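Local coordinates for TRAP dicarboxylate ABC transporter, substrate-binding protein (Roseobacter denitrificans, PDB 4OVQ) that binds beta-D-glucuronate in the periplasm as the solute-binding component of a TRAP-type transport system, at residues A[135-147]-A[258-270]. Numbering follows the deposited sequence.
Sequences IQPLAWYDAGARS and AQESALYQRDLWN. With BDP (beta-D-glucopyranuronic acid), chain C.
Gln265 grips the backbone of Asp142 through both ends of its amide. Its NE2 donates to Asp142 O at 2.8 Å, on a lone pair of the carbonyl, while its OE1 accepts from Asp142 N at 3.0 Å, with the donor tilted from the amide carbonyl plane. Asp142 OD1 accepts from Gly144 N, closing an Asx turn. Tyr141 OH donates to Ser261 OG over 2.8 Å, and the serine hydroxyl is also bonded to Ala41 O.

Gln265 CG sits over the centre of the Tyr141 ring, 3.5 Å from its centroid, and Ala262 lies at the ring edge. A bend at chi2 (-88°) turns the Gln265 amide almost flat against this ring, the two planes 9° apart. A phenylalanine in place of Tyr141 would probably leave Ser261 OG without the phenolic donor and the ring without its bond to the helix. Asp142 CB and Ala143 CA rest over the indole face of Trp269. Apolar packing is closest between Leu138 CB and Ala258 CB, 3.5 Å apart.

Water bridges Trp140 O to Arg266 NH2, and another links Asp142 OD2 to Asn270 ND2.

Helix segment 258-270 thus runs nearly parallel (17°) to edge strand 135-141 and packs against the loop that leads to Arg146, which binds the glucuronate ring oxygen and carboxylate, in the ligand cleft of a TRAP solute-binding protein.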
ATOM      1  N   ILE A 135     -15.522   1.825   6.238  1.00 14.02           N
ATOM      2  CA  ILE A 135     -14.535   0.760   6.149  1.00 15.12           C
ATOM      3  C   ILE A 135     -13.683   0.626   7.409  1.00 12.64           C
ATOM      4  O   ILE A 135     -12.912   1.511   7.760  1.00 20.52           O
ATOM      5  CB  ILE A 135     -13.648   0.909   4.923  1.00 14.15           C
ATOM      6  CG1 ILE A 135     -12.805   2.155   4.969  1.00 22.54           C
ATOM      7  CG2 ILE A 135     -14.453   0.834   3.633  1.00 17.34           C
ATOM      8  CD1 ILE A 135     -12.230   2.491   3.629  1.00 26.71           C
ATOM      9  N   GLN A 136     -13.848  -0.487   8.099  1.00 10.83           N
ATOM     10  CA  GLN A 136     -13.170  -0.685   9.380  1.00 16.11           C
ATOM     11  C   GLN A 136     -11.822  -1.431   9.202  1.00 13.14           C
ATOM     12  O   GLN A 136     -11.804  -2.584   8.757  1.00 11.24           O
ATOM     13  CB  GLN A 136     -14.101  -1.502  10.269  1.00 18.68           C
ATOM     14  CG  GLN A 136     -13.498  -2.083  11.504  1.00 26.17           C
ATOM     15  CD  GLN A 136     -13.500  -1.097  12.589  1.00 24.85           C
ATOM     16  OE1 GLN A 136     -14.551  -0.541  12.930  1.00 30.47           O
ATOM     17  NE2 GLN A 136     -12.322  -0.798  13.111  1.00 28.11           N
ATOM     18  N   PRO A 137     -10.686  -0.790   9.514  1.00 11.78           N
ATOM     19  CA  PRO A 137      -9.452  -1.592   9.525  1.00 10.79           C
ATOM     20  C   PRO A 137      -9.376  -2.479  10.766  1.00 13.37           C
ATOM     21  O   PRO A 137      -9.753  -2.057  11.851  1.00 16.40           O
ATOM     22  CB  PRO A 137      -8.347  -0.539   9.537  1.00 13.57           C
ATOM     23  CG  PRO A 137      -8.992   0.583  10.319  1.00 11.53           C
ATOM     24  CD  PRO A 137     -10.428   0.617   9.899  1.00 12.21           C
ATOM     25  N   LEU A 138      -8.974  -3.718  10.559  1.00  7.80           N
ATOM     26  CA  LEU A 138      -8.866  -4.741  11.593  1.00  8.01           C
ATOM     27  C   LEU A 138      -7.435  -5.040  11.997  1.00  9.19           C
ATOM     28  O   LEU A 138      -7.206  -5.455  13.128  1.00 10.28           O
ATOM     29  CB  LEU A 138      -9.495  -6.041  11.115  1.00  9.29           C
ATOM     30  CG  LEU A 138     -10.982  -5.981  10.780  1.00  8.66           C
ATOM     31  CD1 LEU A 138     -11.382  -7.315  10.145  1.00 10.41           C
ATOM     32  CD2 LEU A 138     -11.839  -5.698  12.023  1.00 14.37           C
ATOM     33  N   ALA A 139      -6.477  -4.824  11.107  1.00  8.11           N
ATOM     34  CA  ALA A 139      -5.070  -5.040  11.378  1.00  8.40           C
ATOM     35  C   ALA A 139      -4.256  -4.418  10.273  1.00  8.62           C
ATOM     36  O   ALA A 139      -4.784  -4.168   9.181  1.00  9.68           O
ATOM     37  CB  ALA A 139      -4.770  -6.521  11.489  1.00  8.37           C
ATOM     38  N   TRP A 140      -2.982  -4.163  10.546  1.00  8.64           N
ATOM     39  CA  TRP A 140      -2.092  -3.539   9.606  1.00  8.59           C
ATOM     40  C   TRP A 140      -1.075  -4.558   9.007  1.00  8.54           C
ATOM     41  O   TRP A 140      -0.422  -5.338   9.724  1.00 10.14           O
ATOM     42  CB  TRP A 140      -1.292  -2.405  10.272  1.00 11.28           C
ATOM     43  CG  TRP A 140      -2.100  -1.340  10.939  1.00  9.35           C
ATOM     44  CD1 TRP A 140      -2.111  -1.049  12.276  1.00 11.65           C
ATOM     45  CD2 TRP A 140      -2.983  -0.402  10.318  1.00 11.38           C
ATOM     46  NE1 TRP A 140      -2.967  -0.012  12.523  1.00 16.32           N
ATOM     47  CE2 TRP A 140      -3.499   0.424  11.337  1.00 17.33           C
ATOM     48  CE3 TRP A 140      -3.392  -0.170   8.999  1.00 10.63           C
ATOM     49  CZ2 TRP A 140      -4.418   1.443  11.084  1.00 13.39           C
ATOM     50  CZ3 TRP A 140      -4.297   0.864   8.757  1.00  8.63           C
ATOM     51  CH2 TRP A 140      -4.799   1.646   9.797  1.00 13.40           C
ATOM     52  N   TYR A 141      -0.902  -4.495   7.697  1.00  8.20           N
ATOM     53  CA  TYR A 141       0.094  -5.288   6.995  1.00  8.31           C
ATOM     54  C   TYR A 141       1.256  -4.420   6.534  1.00 12.09           C
ATOM     55  O   TYR A 141       1.078  -3.221   6.253  1.00  9.63           O
ATOM     56  CB  TYR A 141      -0.534  -5.885   5.731  1.00  8.95           C
ATOM     57  CG  TYR A 141      -1.330  -7.163   5.846  1.00  8.38           C
ATOM     58  CD1 TYR A 141      -1.593  -7.793   7.060  1.00  8.04           C
ATOM     59  CD2 TYR A 141      -1.803  -7.759   4.680  1.00  7.20           C
ATOM     60  CE1 TYR A 141      -2.327  -8.981   7.096  1.00 10.39           C
ATOM     61  CE2 TYR A 141      -2.521  -8.927   4.703  1.00 10.24           C
ATOM     62  CZ  TYR A 141      -2.775  -9.537   5.896  1.00  9.01           C
ATOM     63  OH  TYR A 141      -3.497 -10.716   5.888  1.00 12.23           O
ATOM     64  N   ASP A 142       2.446  -5.015   6.434  1.00  9.50           N
ATOM     65  CA  ASP A 142       3.654  -4.378   5.899  1.00  9.98           C
ATOM     66  C   ASP A 142       3.644  -4.450   4.380  1.00 10.91           C
ATOM     67  O   ASP A 142       3.303  -5.491   3.789  1.00 12.40           O
ATOM     68  CB  ASP A 142       4.859  -5.180   6.431  1.00 13.84           C
ATOM     69  CG  ASP A 142       6.172  -4.416   6.384  1.00 16.47           C
ATOM     70  OD1 ASP A 142       6.314  -3.407   5.668  1.00 16.44           O
ATOM     71  OD2 ASP A 142       7.101  -4.849   7.108  1.00 18.81           O
ATOM     72  N   ALA A 143       4.013  -3.347   3.725  1.00 12.95           N
ATOM     73  CA  ALA A 143       4.285  -3.340   2.279  1.00 11.82           C
ATOM     74  C   ALA A 143       5.591  -2.634   1.992  1.00 11.52           C
ATOM     75  O   ALA A 143       5.838  -2.194   0.862  1.00 12.29           O
ATOM     76  CB  ALA A 143       3.147  -2.687   1.490  1.00 12.98           C
ATOM     77  N   GLY A 144       6.451  -2.555   3.008  1.00 13.79           N
ATOM     78  CA  GLY A 144       7.762  -1.988   2.835  1.00 17.09           C
ATOM     79  C   GLY A 144       7.785  -0.567   2.327  1.00 11.70           C
ATOM     80  O   GLY A 144       6.852   0.198   2.520  1.00 13.24           O
ATOM     81  N   ALA A 145       8.944  -0.196   1.779  1.00 12.85           N
ATOM     82  CA  ALA A 145       9.099   1.076   1.084  1.00 15.52           C
ATOM     83  C   ALA A 145       9.033   0.885  -0.431  1.00 12.28           C
ATOM     84  O   ALA A 145       9.555  -0.093  -0.972  1.00 14.41           O
ATOM     85  CB  ALA A 145      10.411   1.724   1.443  1.00 14.92           C
ATOM     86  N   ARG A 146       8.419   1.863  -1.098  1.00 11.36           N
ATOM     87  CA  ARG A 146       8.326   1.922  -2.544  1.00 13.46           C
ATOM     88  C   ARG A 146       9.475   2.752  -3.137  1.00 11.42           C
ATOM     89  O   ARG A 146       9.777   3.833  -2.644  1.00 13.32           O
ATOM     90  CB  ARG A 146       6.972   2.546  -2.953  1.00 10.89           C
ATOM     91  CG  ARG A 146       5.780   1.859  -2.361  1.00 11.29           C
ATOM     92  CD  ARG A 146       4.475   2.586  -2.670  1.00  8.46           C
ATOM     93  NE  ARG A 146       4.105   2.585  -4.075  1.00  9.94           N
ATOM     94  CZ  ARG A 146       3.206   1.763  -4.619  1.00  8.28           C
ATOM     95  NH1 ARG A 146       2.684   0.769  -3.912  1.00  7.99           N
ATOM     96  NH2 ARG A 146       2.922   1.884  -5.891  1.00  8.49           N
ATOM     97  N   SER A 147      10.083   2.227  -4.189  1.00 11.44           N
ATOM     98  CA  SER A 147      11.165   2.896  -4.912  1.00 14.94           C
ATOM     99  C   SER A 147      10.959   2.836  -6.422  1.00 12.81           C
ATOM    100  O   SER A 147      10.243   1.970  -6.924  1.00 13.04           O
ATOM    101  CB  SER A 147      12.496   2.230  -4.596  1.00 12.33           C
ATOM    102  OG  SER A 147      12.857   2.432  -3.242  1.00 15.05           O
ATOM    103  N   ALA A 258      -7.637 -11.336  12.563  1.00  8.25           N
ATOM    104  CA  ALA A 258      -6.971 -10.326  11.759  1.00  8.94           C
ATOM    105  C   ALA A 258      -5.619  -9.968  12.308  1.00  8.42           C
ATOM    106  O   ALA A 258      -4.644  -9.894  11.588  1.00  8.36           O
ATOM    107  CB  ALA A 258      -7.817  -9.065  11.703  1.00  7.91           C
ATOM    108  N   GLN A 259      -5.561  -9.735  13.610  0.52  9.80           N
ATOM    109  CA  GLN A 259      -4.296  -9.377  14.239  0.52  9.99           C
ATOM    110  C   GLN A 259      -3.231 -10.481  14.096  0.52  9.66           C
ATOM    111  O   GLN A 259      -2.077 -10.204  13.805  0.52 11.27           O
ATOM    112  CB  GLN A 259      -4.519  -8.997  15.704  0.52 12.38           C
ATOM    113  CG  GLN A 259      -5.316  -7.707  15.901  0.52 17.38           C
ATOM    114  CD  GLN A 259      -5.771  -7.485  17.332  0.52 14.54           C
ATOM    115  OE1 GLN A 259      -5.556  -8.320  18.209  0.52 23.86           O
ATOM    116  NE2 GLN A 259      -6.395  -6.351  17.573  0.52 21.44           N
ATOM    117  N   GLU A 260      -3.636 -11.730  14.290  1.00 10.45           N
ATOM    118  CA  GLU A 260      -2.733 -12.854  14.174  1.00 11.75           C
ATOM    119  C   GLU A 260      -2.289 -13.077  12.711  1.00  9.49           C
ATOM    120  O   GLU A 260      -1.126 -13.355  12.439  1.00 11.90           O
ATOM    121  CB  GLU A 260      -3.372 -14.080  14.811  1.00 11.62           C
ATOM    122  CG  GLU A 260      -3.469 -13.935  16.326  1.00 13.38           C
ATOM    123  CD  GLU A 260      -4.161 -15.103  17.015  1.00 19.07           C
ATOM    124  OE1 GLU A 260      -4.641 -16.004  16.317  1.00 16.04           O
ATOM    125  OE2 GLU A 260      -4.202 -15.114  18.269  1.00 19.45           O
ATOM    126  N   SER A 261      -3.216 -12.927  11.758  1.00  9.58           N
ATOM    127  CA  SER A 261      -2.857 -12.951  10.364  1.00  9.22           C
ATOM    128  C   SER A 261      -1.807 -11.899  10.062  1.00  9.15           C
ATOM    129  O   SER A 261      -0.849 -12.141   9.351  1.00  9.78           O
ATOM    130  CB  SER A 261      -4.097 -12.674   9.530  1.00 10.20           C
ATOM    131  OG  SER A 261      -3.815 -12.341   8.179  1.00 11.14           O
ATOM    132  N   ALA A 262      -1.996 -10.696  10.627  1.00  8.86           N
ATOM    133  CA  ALA A 262      -1.040  -9.634  10.345  1.00  8.80           C
ATOM    134  C   ALA A 262       0.345  -9.855  10.943  1.00  9.39           C
ATOM    135  O   ALA A 262       1.329  -9.534  10.309  1.00 11.49           O
ATOM    136  CB  ALA A 262      -1.609  -8.276  10.726  1.00 11.76           C
ATOM    137  N   LEU A 263       0.419 -10.405  12.156  1.00  9.83           N
ATOM    138  CA  LEU A 263       1.735 -10.758  12.689  1.00 11.82           C
ATOM    139  C   LEU A 263       2.434 -11.794  11.801  1.00 11.18           C
ATOM    140  O   LEU A 263       3.619 -11.691  11.525  1.00 13.26           O
ATOM    141  CB  LEU A 263       1.585 -11.267  14.119  1.00 12.81           C
ATOM    142  CG  LEU A 263       1.091 -10.206  15.109  1.00 17.19           C
ATOM    143  CD1 LEU A 263       0.984 -10.800  16.487  1.00 17.52           C
ATOM    144  CD2 LEU A 263       2.009  -8.967  15.147  1.00 18.83           C
ATOM    145  N   TYR A 264       1.673 -12.759  11.277  1.00 10.51           N
ATOM    146  CA  TYR A 264       2.239 -13.736  10.338  1.00 10.21           C
ATOM    147  C   TYR A 264       2.694 -13.069   9.031  1.00 10.18           C
ATOM    148  O   TYR A 264       3.799 -13.285   8.540  1.00 12.02           O
ATOM    149  CB  TYR A 264       1.173 -14.811  10.091  1.00 12.96           C
ATOM    150  CG  TYR A 264       1.566 -15.981   9.223  1.00 14.43           C
ATOM    151  CD1 TYR A 264       2.784 -16.646   9.387  1.00 19.95           C
ATOM    152  CD2 TYR A 264       0.692 -16.437   8.250  1.00 14.03           C
ATOM    153  CE1 TYR A 264       3.108 -17.733   8.588  1.00 19.38           C
ATOM    154  CE2 TYR A 264       1.001 -17.513   7.466  1.00 11.62           C
ATOM    155  CZ  TYR A 264       2.204 -18.152   7.629  1.00 17.61           C
ATOM    156  OH  TYR A 264       2.477 -19.233   6.811  1.00 23.55           O
ATOM    157  N   GLN A 265       1.834 -12.195   8.500  1.00 11.91           N
ATOM    158  CA  GLN A 265       2.144 -11.450   7.290  1.00 11.66           C
ATOM    159  C   GLN A 265       3.459 -10.692   7.421  1.00 12.22           C
ATOM    160  O   GLN A 265       4.278 -10.655   6.490  1.00 12.36           O
ATOM    161  CB  GLN A 265       1.008 -10.474   6.933  1.00 11.00           C
ATOM    162  CG  GLN A 265       1.140  -9.845   5.539  1.00 12.10           C
ATOM    163  CD  GLN A 265       1.962  -8.552   5.510  1.00 10.93           C
ATOM    164  OE1 GLN A 265       2.241  -7.969   6.543  1.00 11.44           O
ATOM    165  NE2 GLN A 265       2.353  -8.122   4.325  1.00 12.60           N
ATOM    166  N   ARG A 266       3.657 -10.105   8.591  1.00 13.25           N
ATOM    167  CA  ARG A 266       4.858  -9.321   8.808  1.00 14.16           C
ATOM    168  C   ARG A 266       6.094 -10.223   8.815  1.00 15.65           C
ATOM    169  O   ARG A 266       7.118  -9.867   8.206  1.00 16.27           O
ATOM    170  CB  ARG A 266       4.706  -8.440  10.027  1.00 16.08           C
ATOM    171  CG  ARG A 266       3.722  -7.308   9.734  1.00 16.32           C
ATOM    172  CD  ARG A 266       3.273  -6.561  10.933  1.00 24.27           C
ATOM    173  NE  ARG A 266       4.373  -6.028  11.705  1.00 29.06           N
ATOM    174  CZ  ARG A 266       4.220  -5.447  12.887  1.00 31.03           C
ATOM    175  NH1 ARG A 266       5.292  -4.993  13.536  1.00 29.45           N
ATOM    176  NH2 ARG A 266       3.003  -5.326  13.424  1.00 25.79           N
ATOM    177  N   ASP A 267       5.972 -11.421   9.395  1.00 16.31           N
ATOM    178  CA  ASP A 267       7.072 -12.405   9.329  1.00 17.60           C
ATOM    179  C   ASP A 267       7.320 -12.867   7.890  1.00 18.59           C
ATOM    180  O   ASP A 267       8.473 -12.985   7.446  1.00 20.31           O
ATOM    181  CB  ASP A 267       6.751 -13.625  10.196  1.00 15.91           C
ATOM    182  CG  ASP A 267       6.737 -13.307  11.680  1.00 22.90           C
ATOM    183  OD1 ASP A 267       7.339 -12.286  12.099  1.00 19.04           O
ATOM    184  OD2 ASP A 267       6.128 -14.090  12.453  1.00 17.03           O
ATOM    185  N   LEU A 268       6.254 -13.167   7.159  1.00 16.27           N
ATOM    186  CA  LEU A 268       6.390 -13.573   5.755  1.00 14.18           C
ATOM    187  C   LEU A 268       7.016 -12.437   4.946  1.00 19.16           C
ATOM    188  O   LEU A 268       7.864 -12.653   4.084  1.00 17.66           O
ATOM    189  CB  LEU A 268       5.044 -13.964   5.131  1.00 15.75           C
ATOM    190  CG  LEU A 268       4.333 -15.180   5.716  1.00 16.92           C
ATOM    191  CD1 LEU A 268       2.976 -15.385   5.032  1.00 19.74           C
ATOM    192  CD2 LEU A 268       5.231 -16.409   5.564  1.00 19.72           C
ATOM    193  N   TRP A 269       6.557 -11.219   5.212  1.00 16.62           N
ATOM    194  CA  TRP A 269       6.988 -10.050   4.441  1.00 16.87           C
ATOM    195  C   TRP A 269       8.499  -9.844   4.504  1.00 22.74           C
ATOM    196  O   TRP A 269       9.152  -9.647   3.475  1.00 20.08           O
ATOM    197  CB  TRP A 269       6.274  -8.775   4.924  1.00 17.26           C
ATOM    198  CG  TRP A 269       6.697  -7.626   4.069  1.00 16.50           C
ATOM    199  CD1 TRP A 269       7.628  -6.668   4.370  1.00 17.85           C
ATOM    200  CD2 TRP A 269       6.256  -7.358   2.738  1.00 15.87           C
ATOM    201  NE1 TRP A 269       7.790  -5.814   3.292  1.00 19.64           N
ATOM    202  CE2 TRP A 269       6.968  -6.231   2.279  1.00 14.28           C
ATOM    203  CE3 TRP A 269       5.356  -7.980   1.883  1.00 13.47           C
ATOM    204  CZ2 TRP A 269       6.780  -5.692   0.996  1.00 11.98           C
ATOM    205  CZ3 TRP A 269       5.181  -7.464   0.617  1.00 12.42           C
ATOM    206  CH2 TRP A 269       5.888  -6.310   0.193  1.00 11.42           C
ATOM    207  N   ASN A 270       9.077  -9.893   5.697  1.00 20.76           N
ATOM    208  CA  ASN A 270      10.500  -9.601   5.807  1.00 27.88           C
ATOM    209  C   ASN A 270      11.372 -10.629   5.082  1.00 23.61           C
ATOM    210  O   ASN A 270      12.357 -10.269   4.435  1.00 24.86           O
ATOM    211  CB  ASN A 270      10.911  -9.424   7.276  1.00 26.08           C
ATOM    212  CG  ASN A 270      10.486  -8.061   7.839  1.00 28.20           C
ATOM    213  OD1 ASN A 270       9.879  -7.974   8.910  1.00 35.35           O
ATOM    214  ND2 ASN A 270      10.809  -6.991   7.114  1.00 29.75           N
TER
HETATM  215  C1  BDP C 402       1.532  -2.767  -4.005  1.00  7.53           C
HETATM  216  C2  BDP C 402       0.333  -2.905  -3.104  1.00  6.68           C
HETATM  217  C3  BDP C 402      -0.820  -3.196  -3.961  1.00  5.36           C
HETATM  218  C4  BDP C 402      -1.023  -2.095  -4.948  1.00  6.15           C
HETATM  219  C5  BDP C 402       0.219  -1.903  -5.784  1.00  7.19           C
HETATM  220  C6  BDP C 402       0.097  -0.746  -6.789  1.00  6.28           C
HETATM  221  O2  BDP C 402       0.612  -4.070  -2.255  1.00  7.35           O
HETATM  222  O3  BDP C 402      -1.984  -3.158  -3.055  1.00  6.19           O
HETATM  223  O4  BDP C 402      -2.187  -2.409  -5.823  1.00  6.66           O
HETATM  224  O5  BDP C 402       1.358  -1.671  -4.966  1.00  6.88           O
HETATM  225  O6A BDP C 402      -1.023  -0.525  -7.336  1.00  8.44           O
HETATM  226  O1  BDP C 402       2.707  -2.463  -3.311  1.00  7.09           O
HETATM  227  O6B BDP C 402       1.191  -0.210  -7.094  1.00  7.81           O
HETATM  228  O   HOH W   1       0.569  -5.531  12.448  1.00 24.85           O
HETATM  229  O   HOH W   2       9.636  -4.663   6.938  1.00 22.30           O
HETATM  230  O   HOH W   3       7.405  -6.940   8.635  1.00 31.42           O